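Local coordinates for protein maltose operon transcriptional repressor (PDB 3HCW) that probably represses transcription of the maltose operon by binding operator DNA, with a periplasmic-binding-protein-like part that would sense a small effector, at residues I10-K15 / N29-I34; H125-G130 / F160-Q165; L203-L208 / E234-P239. All blocks are in the same frame, centred on the assembly; numbering follows the deposited sequence.

Interaction 1 (I10-K15 / N29-I34); sequences IGLVLK and NVLLGI
Leu31, on helix 25-39, faces Leu12 of strand 9-13, and their alpha carbons, 8.2 Å apart, are the nearest pair between 10-15 and 29-34. The side chain of Leu31 leaves the helix with CG anti to the carbonyl carbon (chi1 -62°), which turns its methyls toward Leu12 and Leu14. Its CD2 lies 3.7 Å from Leu12 CD1, the two side chains running past one another in opposite directions instead of meeting end on. The same CD2 stands 3.9 Å from Leu14 CD2, so this one methyl touches both leucines; Leu31 CD1 adds a looser approach to Leu14 CD2 at 4.1 Å. The CB of Leu14 does not aim at the helix, but its CD2 branch swings across to it. Strand 9-13 is parallel to its sheet neighbours 44-47 and 71-74, and helix 25-39, which precedes 44-47 in the chain, packs on the sheet face: a right-handed beta-alpha-beta crossover at the start of a Rossmann-like lobe, as in the LacI/GalR repressors. One turn on from Leu31, Ile34 repeats the approach, and its amide bonds to Val30 O at 2.8 Å in the regular helical pattern. Here the branch methyl does the work: CG2, anti to the backbone N, reaches Leu12 CD2 at 3.7 Å and Leu12 CD1 at 4.0 Å. Leu12 thus splits its fork, CD1 touching both Leu31 and Ile34, CD2 against Ile34. No hydrogen bond crosses the interface; around it, Leu75 touches Leu14 and Leu31, while Ile73 of strand 71-74 packs on Ile34.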
loop_
_atom_site.group_PDB
_atom_site.type_symbol
_atom_site.label_atom_id
_atom_site.label_comp_id
_atom_site.label_asym_id
_atom_site.label_seq_id
_atom_site.Cartn_x
_atom_site.Cartn_y
_atom_site.Cartn_z
ATOM N N ILE A 10 -2.524 12.841 20.198
ATOM C CA ILE A 10 -3.406 13.387 19.163
ATOM C C ILE A 10 -4.255 12.269 18.558
ATOM O O ILE A 10 -3.717 11.270 18.086
ATOM C CB ILE A 10 -2.616 14.091 18.013
ATOM C CG1 ILE A 10 -1.472 14.970 18.552
ATOM C CG2 ILE A 10 -3.578 14.864 17.081
ATOM C CD1 ILE A 10 -1.915 16.200 19.319
ATOM N N GLY A 11 -5.576 12.436 18.582
ATOM C CA GLY A 11 -6.478 11.492 17.925
ATOM C C GLY A 11 -6.607 11.787 16.439
ATOM O O GLY A 11 -6.896 12.915 16.042
ATOM N N LEU A 12 -6.382 10.776 15.613
ATOM C CA LEU A 12 -6.478 10.928 14.163
ATOM C C LEU A 12 -7.717 10.198 13.618
ATOM O O LEU A 12 -7.724 8.968 13.534
ATOM C CB LEU A 12 -5.199 10.411 13.497
ATOM C CG LEU A 12 -3.874 10.783 14.192
ATOM C CD1 LEU A 12 -2.714 10.099 13.523
ATOM C CD2 LEU A 12 -3.623 12.289 14.268
ATOM N N VAL A 13 -8.752 10.955 13.246
ATOM C CA VAL A 13 -9.997 10.362 12.719
ATOM C C VAL A 13 -9.958 9.993 11.226
ATOM O O VAL A 13 -9.856 10.861 10.354
ATOM C CB VAL A 13 -11.233 11.251 12.992
ATOM C CG1 VAL A 13 -12.522 10.486 12.672
ATOM C CG2 VAL A 13 -11.248 11.716 14.434
ATOM N N LEU A 14 -10.058 8.693 10.961
ATOM C CA LEU A 14 -10.097 8.131 9.613
ATOM C C LEU A 14 -11.538 7.927 9.128
ATOM O O LEU A 14 -12.477 7.866 9.928
ATOM C CB LEU A 14 -9.366 6.784 9.592
ATOM C CG LEU A 14 -7.914 6.601 9.131
ATOM C CD1 LEU A 14 -7.857 6.417 7.626
ATOM C CD2 LEU A 14 -6.990 7.717 9.582
ATOM N N LYS A 15 -11.686 7.813 7.808
ATOM C CA LYS A 15 -12.966 7.555 7.138
ATOM C C LYS A 15 -13.438 6.108 7.368
ATOM O O LYS A 15 -14.613 5.868 7.665
ATOM C CB LYS A 15 -12.806 7.839 5.638
ATOM C CG LYS A 15 -14.084 7.823 4.804
ATOM C CD LYS A 15 -13.785 7.441 3.342
ATOM C CE LYS A 15 -12.934 8.491 2.625
ATOM N NZ LYS A 15 -12.546 8.069 1.253
ATOM N N ASN A 29 0.845 7.594 3.891
ATOM C CA ASN A 29 1.731 8.746 3.899
ATOM C C ASN A 29 1.258 9.925 4.751
ATOM O O ASN A 29 2.076 10.590 5.384
ATOM C CB ASN A 29 2.073 9.160 2.475
ATOM C CG ASN A 29 2.900 8.109 1.759
ATOM O OD1 ASN A 29 3.842 7.572 2.325
ATOM N ND2 ASN A 29 2.545 7.805 0.516
ATOM N N VAL A 30 -0.051 10.174 4.790
ATOM C CA VAL A 30 -0.581 11.265 5.626
ATOM C C VAL A 30 -0.325 10.966 7.106
ATOM O O VAL A 30 0.248 11.805 7.817
ATOM C CB VAL A 30 -2.079 11.584 5.340
ATOM C CG1 VAL A 30 -2.616 12.545 6.345
ATOM C CG2 VAL A 30 -2.239 12.212 3.969
ATOM N N LEU A 31 -0.701 9.761 7.542
ATOM C CA LEU A 31 -0.435 9.299 8.914
ATOM C C LEU A 31 1.060 9.270 9.276
ATOM O O LEU A 31 1.415 9.670 10.369
ATOM C CB LEU A 31 -1.091 7.940 9.189
ATOM C CG LEU A 31 -2.624 7.842 9.110
ATOM C CD1 LEU A 31 -3.083 6.381 9.206
ATOM C CD2 LEU A 31 -3.308 8.685 10.165
ATOM N N LEU A 32 1.925 8.814 8.367
ATOM C CA LEU A 32 3.385 8.928 8.565
ATOM C C LEU A 32 3.845 10.386 8.734
ATOM O O LEU A 32 4.643 10.705 9.628
ATOM C CB LEU A 32 4.151 8.265 7.409
ATOM C CG LEU A 32 5.684 8.236 7.472
ATOM C CD1 LEU A 32 6.182 7.293 8.558
ATOM C CD2 LEU A 32 6.267 7.834 6.138
ATOM N N GLY A 33 3.334 11.266 7.875
ATOM C CA GLY A 33 3.592 12.691 7.983
ATOM C C GLY A 33 3.168 13.247 9.332
ATOM O O GLY A 33 3.953 13.939 9.990
ATOM N N ILE A 34 1.937 12.938 9.757
ATOM C CA ILE A 34 1.459 13.395 11.063
ATOM C C ILE A 34 2.299 12.844 12.220
ATOM O O ILE A 34 2.761 13.604 13.068
ATOM C CB ILE A 34 -0.016 13.016 11.314
ATOM C CG1 ILE A 34 -0.934 13.766 10.358
ATOM C CG2 ILE A 34 -0.408 13.322 12.789
ATOM C CD1 ILE A 34 -2.173 13.029 10.009
#

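Interaction 2 (H125-G130 / F160-Q165); sequences HVIEQG and FNLDYQ
Ile127 of helix 115-129 meets Phe160 and Leu162, which flank the turn from helix 144-159 into edge strand 163-169. That turn is a Schellman motif: Asn161, with positive phi, is its C-prime residue, Leu162 N bonding to Ala157 O and Asn161 N to Ser158 O. The motif thus brings the side chains of Phe160 and Leu162 to the same isoleucine. The two branches of Ile127 divide the work, though CD1 also comes within 4.2 Å of Phe160 CB. CG2, anti to the backbone N, lies over one face of the Phe160 ring, 4.1 Å from CD1, with the two side chains crossing at a slant. The other branch, CG1 and CD1, meets Leu162 tip to tip. Phe160 has CG anti to its carbonyl carbon (chi1 -72°), which sets the ring over Ile127 of helix 115-129; the residue is exposed and touches a crystal neighbour. Val156 of helix 144-159 also packs on Ile127, and Leu134 of strand 133-139 on Leu162, joining the contact to the sheet. No hydrogen bond links the two segments. Leu162 CD2 sits 3.8 Å from both Ile127 CG1 and Ile127 CD1.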
loop_
_atom_site.group_PDB
_atom_site.type_symbol
_atom_site.label_atom_id
_atom_site.label_comp_id
_atom_site.label_asym_id
_atom_site.label_seq_id
_atom_site.Cartn_x
_atom_site.Cartn_y
_atom_site.Cartn_z
ATOM N N HIS A 125 -3.513 18.502 -19.526
ATOM C CA HIS A 125 -2.429 17.664 -20.062
ATOM C C HIS A 125 -2.898 16.598 -21.050
ATOM O O HIS A 125 -2.260 16.404 -22.105
ATOM C CB HIS A 125 -1.632 17.008 -18.932
ATOM C CG HIS A 125 -0.788 15.858 -19.383
ATOM N ND1 HIS A 125 0.386 16.028 -20.084
ATOM C CD2 HIS A 125 -0.954 14.521 -19.247
ATOM C CE1 HIS A 125 0.910 14.849 -20.356
ATOM N NE2 HIS A 125 0.114 13.916 -19.863
ATOM N N VAL A 126 -3.997 15.910 -20.718
ATOM C CA VAL A 126 -4.526 14.887 -21.628
ATOM C C VAL A 126 -5.048 15.508 -22.921
ATOM O O VAL A 126 -4.885 14.928 -23.998
ATOM C CB VAL A 126 -5.539 13.882 -20.968
ATOM C CG1 VAL A 126 -4.930 13.250 -19.736
ATOM C CG2 VAL A 126 -6.863 14.529 -20.619
ATOM N N ILE A 127 -5.610 16.714 -22.815
ATOM C CA ILE A 127 -6.098 17.461 -23.984
ATOM C C ILE A 127 -4.933 17.881 -24.877
ATOM O O ILE A 127 -5.020 17.779 -26.098
ATOM C CB ILE A 127 -6.999 18.643 -23.558
ATOM C CG1 ILE A 127 -8.290 18.093 -22.930
ATOM C CG2 ILE A 127 -7.295 19.578 -24.731
ATOM C CD1 ILE A 127 -9.308 19.159 -22.510
ATOM N N GLU A 128 -3.829 18.287 -24.248
ATOM C CA GLU A 128 -2.584 18.631 -24.946
ATOM C C GLU A 128 -2.000 17.477 -25.763
ATOM O O GLU A 128 -1.294 17.716 -26.736
ATOM C CB GLU A 128 -1.531 19.171 -23.971
ATOM C CG GLU A 128 -1.841 20.569 -23.434
ATOM C CD GLU A 128 -0.884 21.029 -22.331
ATOM O OE1 GLU A 128 -0.528 20.215 -21.450
ATOM O OE2 GLU A 128 -0.503 22.218 -22.334
ATOM N N GLN A 129 -2.301 16.238 -25.374
ATOM C CA GLN A 129 -1.878 15.063 -26.145
ATOM C C GLN A 129 -2.800 14.809 -27.341
ATOM O O GLN A 129 -2.420 14.125 -28.288
ATOM C CB GLN A 129 -1.814 13.815 -25.261
ATOM C CG GLN A 129 -0.979 13.967 -24.003
ATOM C CD GLN A 129 0.332 14.680 -24.250
ATOM O OE1 GLN A 129 0.521 15.812 -23.808
ATOM N NE2 GLN A 129 1.242 14.027 -24.963
ATOM N N GLY A 130 -4.011 15.364 -27.285
ATOM C CA GLY A 130 -4.985 15.230 -28.363
ATOM C C GLY A 130 -6.066 14.223 -28.033
ATOM O O GLY A 130 -5.857 13.023 -28.175
ATOM N N PHE A 160 -12.488 23.729 -23.564
ATOM C CA PHE A 160 -12.002 23.292 -24.864
ATOM C C PHE A 160 -13.115 22.660 -25.706
ATOM O O PHE A 160 -12.848 22.070 -26.770
ATOM C CB PHE A 160 -10.785 22.379 -24.700
ATOM C CG PHE A 160 -9.537 23.119 -24.266
ATOM C CD1 PHE A 160 -8.541 23.439 -25.195
ATOM C CD2 PHE A 160 -9.361 23.509 -22.938
ATOM C CE1 PHE A 160 -7.390 24.120 -24.808
ATOM C CE2 PHE A 160 -8.213 24.200 -22.537
ATOM C CZ PHE A 160 -7.224 24.505 -23.474
ATOM N N ASN A 161 -14.356 22.837 -25.229
ATOM C CA ASN A 161 -15.586 22.357 -25.894
ATOM C C ASN A 161 -15.517 20.878 -26.289
ATOM O O ASN A 161 -15.795 20.501 -27.434
ATOM C CB ASN A 161 -15.944 23.249 -27.100
ATOM C CG ASN A 161 -17.417 23.172 -27.482
ATOM O OD1 ASN A 161 -17.765 22.634 -28.532
ATOM N ND2 ASN A 161 -18.287 23.713 -26.633
ATOM N N LEU A 162 -15.110 20.052 -25.330
ATOM C CA LEU A 162 -14.991 18.608 -25.526
ATOM C C LEU A 162 -16.168 17.861 -24.917
ATOM O O LEU A 162 -16.776 18.324 -23.943
ATOM C CB LEU A 162 -13.676 18.091 -24.933
ATOM C CG LEU A 162 -12.526 17.741 -25.890
ATOM C CD1 LEU A 162 -12.166 18.871 -26.846
ATOM C CD2 LEU A 162 -11.309 17.325 -25.109
ATOM N N ASP A 163 -16.492 16.713 -25.508
ATOM C CA ASP A 163 -17.521 15.842 -24.970
ATOM C C ASP A 163 -16.945 15.077 -23.800
ATOM O O ASP A 163 -15.802 14.614 -23.847
ATOM C CB ASP A 163 -18.036 14.872 -26.031
ATOM C CG ASP A 163 -18.826 15.573 -27.125
ATOM O OD1 ASP A 163 -18.725 15.142 -28.294
ATOM O OD2 ASP A 163 -19.541 16.555 -26.823
ATOM N N TYR A 164 -17.738 14.967 -22.742
ATOM C CA TYR A 164 -17.321 14.255 -21.549
ATOM C C TYR A 164 -18.495 13.607 -20.832
ATOM O O TYR A 164 -19.639 14.033 -21.000
ATOM C CB TYR A 164 -16.557 15.178 -20.593
ATOM C CG TYR A 164 -17.383 16.271 -19.935
ATOM C CD1 TYR A 164 -18.056 16.040 -18.725
ATOM C CD2 TYR A 164 -17.472 17.539 -20.502
ATOM C CE1 TYR A 164 -18.806 17.038 -18.117
ATOM C CE2 TYR A 164 -18.217 18.554 -19.892
ATOM C CZ TYR A 164 -18.877 18.295 -18.700
ATOM O OH TYR A 164 -19.611 19.292 -18.087
ATOM N N GLN A 165 -18.181 12.600 -20.016
ATOM C CA GLN A 165 -19.142 11.979 -19.122
ATOM C C GLN A 165 -18.541 11.716 -17.729
ATOM O O GLN A 165 -17.324 11.605 -17.582
ATOM C CB GLN A 165 -19.668 10.690 -19.748
ATOM C CG GLN A 165 -18.629 9.604 -19.916
ATOM C CD GLN A 165 -19.208 8.311 -20.421
ATOM O OE1 GLN A 165 -18.902 7.878 -21.533
ATOM N NE2 GLN A 165 -20.049 7.676 -19.610
#

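Interaction 3 (L203-L208 / E234-P239)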
loop_
_atom_site.group_PDB
_atom_site.type_symbol
_atom_site.label_atom_id
_atom_site.label_comp_id
_atom_site.label_asym_id
_atom_site.label_seq_id
_atom_site.Cartn_x
_atom_site.Cartn_y
_atom_site.Cartn_z
ATOM N N LEU A 203 -8.875 3.207 -6.746
ATOM C CA LEU A 203 -9.951 2.972 -7.714
ATOM C C LEU A 203 -9.404 2.772 -9.148
ATOM O O LEU A 203 -9.833 1.874 -9.858
ATOM C CB LEU A 203 -10.962 4.127 -7.674
ATOM C CG LEU A 203 -12.113 4.133 -8.686
ATOM C CD1 LEU A 203 -12.987 2.912 -8.459
ATOM C CD2 LEU A 203 -12.924 5.434 -8.577
ATOM N N HIS A 204 -8.446 3.602 -9.549
ATOM C CA HIS A 204 -7.809 3.498 -10.873
ATOM C C HIS A 204 -7.211 2.126 -11.168
ATOM O O HIS A 204 -7.291 1.657 -12.296
ATOM C CB HIS A 204 -6.714 4.552 -11.009
ATOM C CG HIS A 204 -6.271 4.806 -12.416
ATOM N ND1 HIS A 204 -7.075 5.417 -13.351
ATOM C CD2 HIS A 204 -5.080 4.591 -13.028
ATOM C CE1 HIS A 204 -6.411 5.550 -14.485
ATOM N NE2 HIS A 204 -5.199 5.048 -14.316
ATOM N N LEU A 205 -6.620 1.487 -10.158
ATOM C CA LEU A 205 -6.022 0.168 -10.345
ATOM C C LEU A 205 -7.063 -0.907 -10.674
ATOM O O LEU A 205 -6.773 -1.828 -11.429
ATOM C CB LEU A 205 -5.204 -0.248 -9.135
ATOM C CG LEU A 205 -3.891 0.488 -8.817
ATOM C CD1 LEU A 205 -3.355 -0.027 -7.490
ATOM C CD2 LEU A 205 -2.837 0.334 -9.904
ATOM N N ALA A 206 -8.264 -0.779 -10.108
ATOM C CA ALA A 206 -9.374 -1.676 -10.433
ATOM C C ALA A 206 -9.814 -1.447 -11.877
ATOM O O ALA A 206 -10.116 -2.400 -12.582
ATOM C CB ALA A 206 -10.547 -1.461 -9.476
ATOM N N ILE A 207 -9.854 -0.177 -12.295
ATOM C CA ILE A 207 -10.184 0.184 -13.674
ATOM C C ILE A 207 -9.211 -0.469 -14.676
ATOM O O ILE A 207 -9.650 -1.072 -15.647
ATOM C CB ILE A 207 -10.197 1.735 -13.913
ATOM C CG1 ILE A 207 -10.970 2.508 -12.826
ATOM C CG2 ILE A 207 -10.733 2.070 -15.312
ATOM C CD1 ILE A 207 -12.472 2.246 -12.761
ATOM N N LEU A 208 -7.903 -0.349 -14.429
ATOM C CA LEU A 208 -6.879 -0.902 -15.326
ATOM C C LEU A 208 -7.018 -2.414 -15.458
ATOM O O LEU A 208 -6.788 -2.968 -16.528
ATOM C CB LEU A 208 -5.459 -0.537 -14.851
ATOM C CG LEU A 208 -5.158 0.957 -14.676
ATOM C CD1 LEU A 208 -3.819 1.203 -13.998
ATOM C CD2 LEU A 208 -5.257 1.714 -15.977
ATOM N N GLU A 234 3.337 4.272 -10.467
ATOM C CA GLU A 234 4.621 4.117 -11.140
ATOM C C GLU A 234 4.817 2.725 -11.759
ATOM O O GLU A 234 5.350 2.602 -12.854
ATOM C CB GLU A 234 5.760 4.406 -10.157
ATOM C CG GLU A 234 7.132 4.508 -10.823
ATOM C CD GLU A 234 8.254 4.889 -9.863
ATOM O OE1 GLU A 234 9.402 4.484 -10.134
ATOM O OE2 GLU A 234 7.999 5.591 -8.856
ATOM N N ILE A 235 4.389 1.679 -11.058
ATOM C CA ILE A 235 4.569 0.316 -11.566
ATOM C C ILE A 235 3.240 -0.370 -11.913
ATOM O O ILE A 235 3.155 -1.598 -11.948
ATOM C CB ILE A 235 5.471 -0.565 -10.643
ATOM C CG1 ILE A 235 4.839 -0.752 -9.255
ATOM C CG2 ILE A 235 6.890 0.045 -10.533
ATOM C CD1 ILE A 235 5.374 -1.944 -8.488
ATOM N N ALA A 236 2.219 0.440 -12.204
ATOM C CA ALA A 236 0.956 -0.056 -12.762
ATOM C C ALA A 236 1.178 -0.541 -14.192
ATOM O O ALA A 236 2.243 -0.327 -14.761
ATOM C CB ALA A 236 -0.109 1.034 -12.732
ATOM N N SER A 237 0.168 -1.194 -14.758
ATOM C CA SER A 237 0.200 -1.694 -16.119
ATOM C C SER A 237 -0.784 -0.889 -16.973
ATOM O O SER A 237 -1.995 -1.126 -16.895
ATOM C CB SER A 237 -0.174 -3.188 -16.155
ATOM O OG SER A 237 0.760 -3.978 -15.419
ATOM N N PRO A 238 -0.281 0.094 -17.763
ATOM C CA PRO A 238 1.088 0.636 -17.869
ATOM C C PRO A 238 1.353 1.721 -16.808
ATOM O O PRO A 238 0.405 2.157 -16.155
ATOM C CB PRO A 238 1.085 1.279 -19.259
ATOM C CG PRO A 238 -0.305 1.809 -19.394
ATOM C CD PRO A 238 -1.199 0.772 -18.699
ATOM N N PRO A 239 2.633 2.139 -16.610
ATOM C CA PRO A 239 2.884 3.250 -15.688
ATOM C C PRO A 239 1.956 4.438 -15.915
ATOM O O PRO A 239 1.715 4.832 -17.056
ATOM C CB PRO A 239 4.328 3.625 -15.994
ATOM C CG PRO A 239 4.950 2.294 -16.277
ATOM C CD PRO A 239 3.903 1.612 -17.146
HETATM O O HOH W 1 -4.405 -2.368 -17.878
#
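Ala236 CB is the point on which two leucines of helix 201-213 converge. Leu208 CD1 comes to 3.9 Å of it and Leu205 CD2 to 4.0 Å. Leu208 aims its CB directly at the loop and, with CG anti to the carbonyl carbon (chi1 -56°), carries CD1 onto the alanine, whereas Leu205 starts off to one side and only its terminal methyl arrives. Beside this apolar contact, the carbonyl of Ser237 lies against the aliphatic part of Leu208, with Ser237 O 4.1 Å from Leu208 CB. The nearest alpha carbons confirm the alignment, Leu205 with Ala236 and Leu208 with Ser237.

No direct hydrogen bond joins the segments, but one water bridges them. It donates to Leu208 O at 2.8 Å and to Ser237 O at 2.9 Å, so each of these two carbonyl oxygens gains a partner from the same molecule. The bridged carbonyl of Ser237 belongs to the cis peptide that precedes Pro238 and helps shape the loop. Further out, His204, on the helix, links two neighbours: its ND1 bonds to Ser198 OG and its NE2 to Gln240 OE1. Gln240 NE2 donates to Pro238 O, so this side chain connects the loop to His204. Across the dimer interface, Ala236 O is hydrogen-bonded to Ser209 OG of the second subunit, and Leu205 packs on Ile235 of that subunit. The arrangement joins a helix to the loop leading into strand 241-244 within the periplasmic-binding-protein-like domain, at a subunit interface consistent with the dimers of LacI/GalR repressors.

In the fold
From the N terminus, interaction 1 comes first, closing a short loop, 13 residues between its segments, that includes helix 19-22 and the start of helix 25-39. Interaction 2 follows, joining helix 115-129 to the turn that leads into strand 163-169, across strand 133-139 and helix 144-159. Interaction 3 then closes a 25-residue excursion through strand 222-227, binding helix 201-213 to the loop before strand 241-244. The three loops run in series, none nesting within or crossing another. Interactions 1 and 2 reach the same sheet from opposite sides of the chain's centre, their centres 36 Å apart, while interactions 1 and 3 both touch the second subunit.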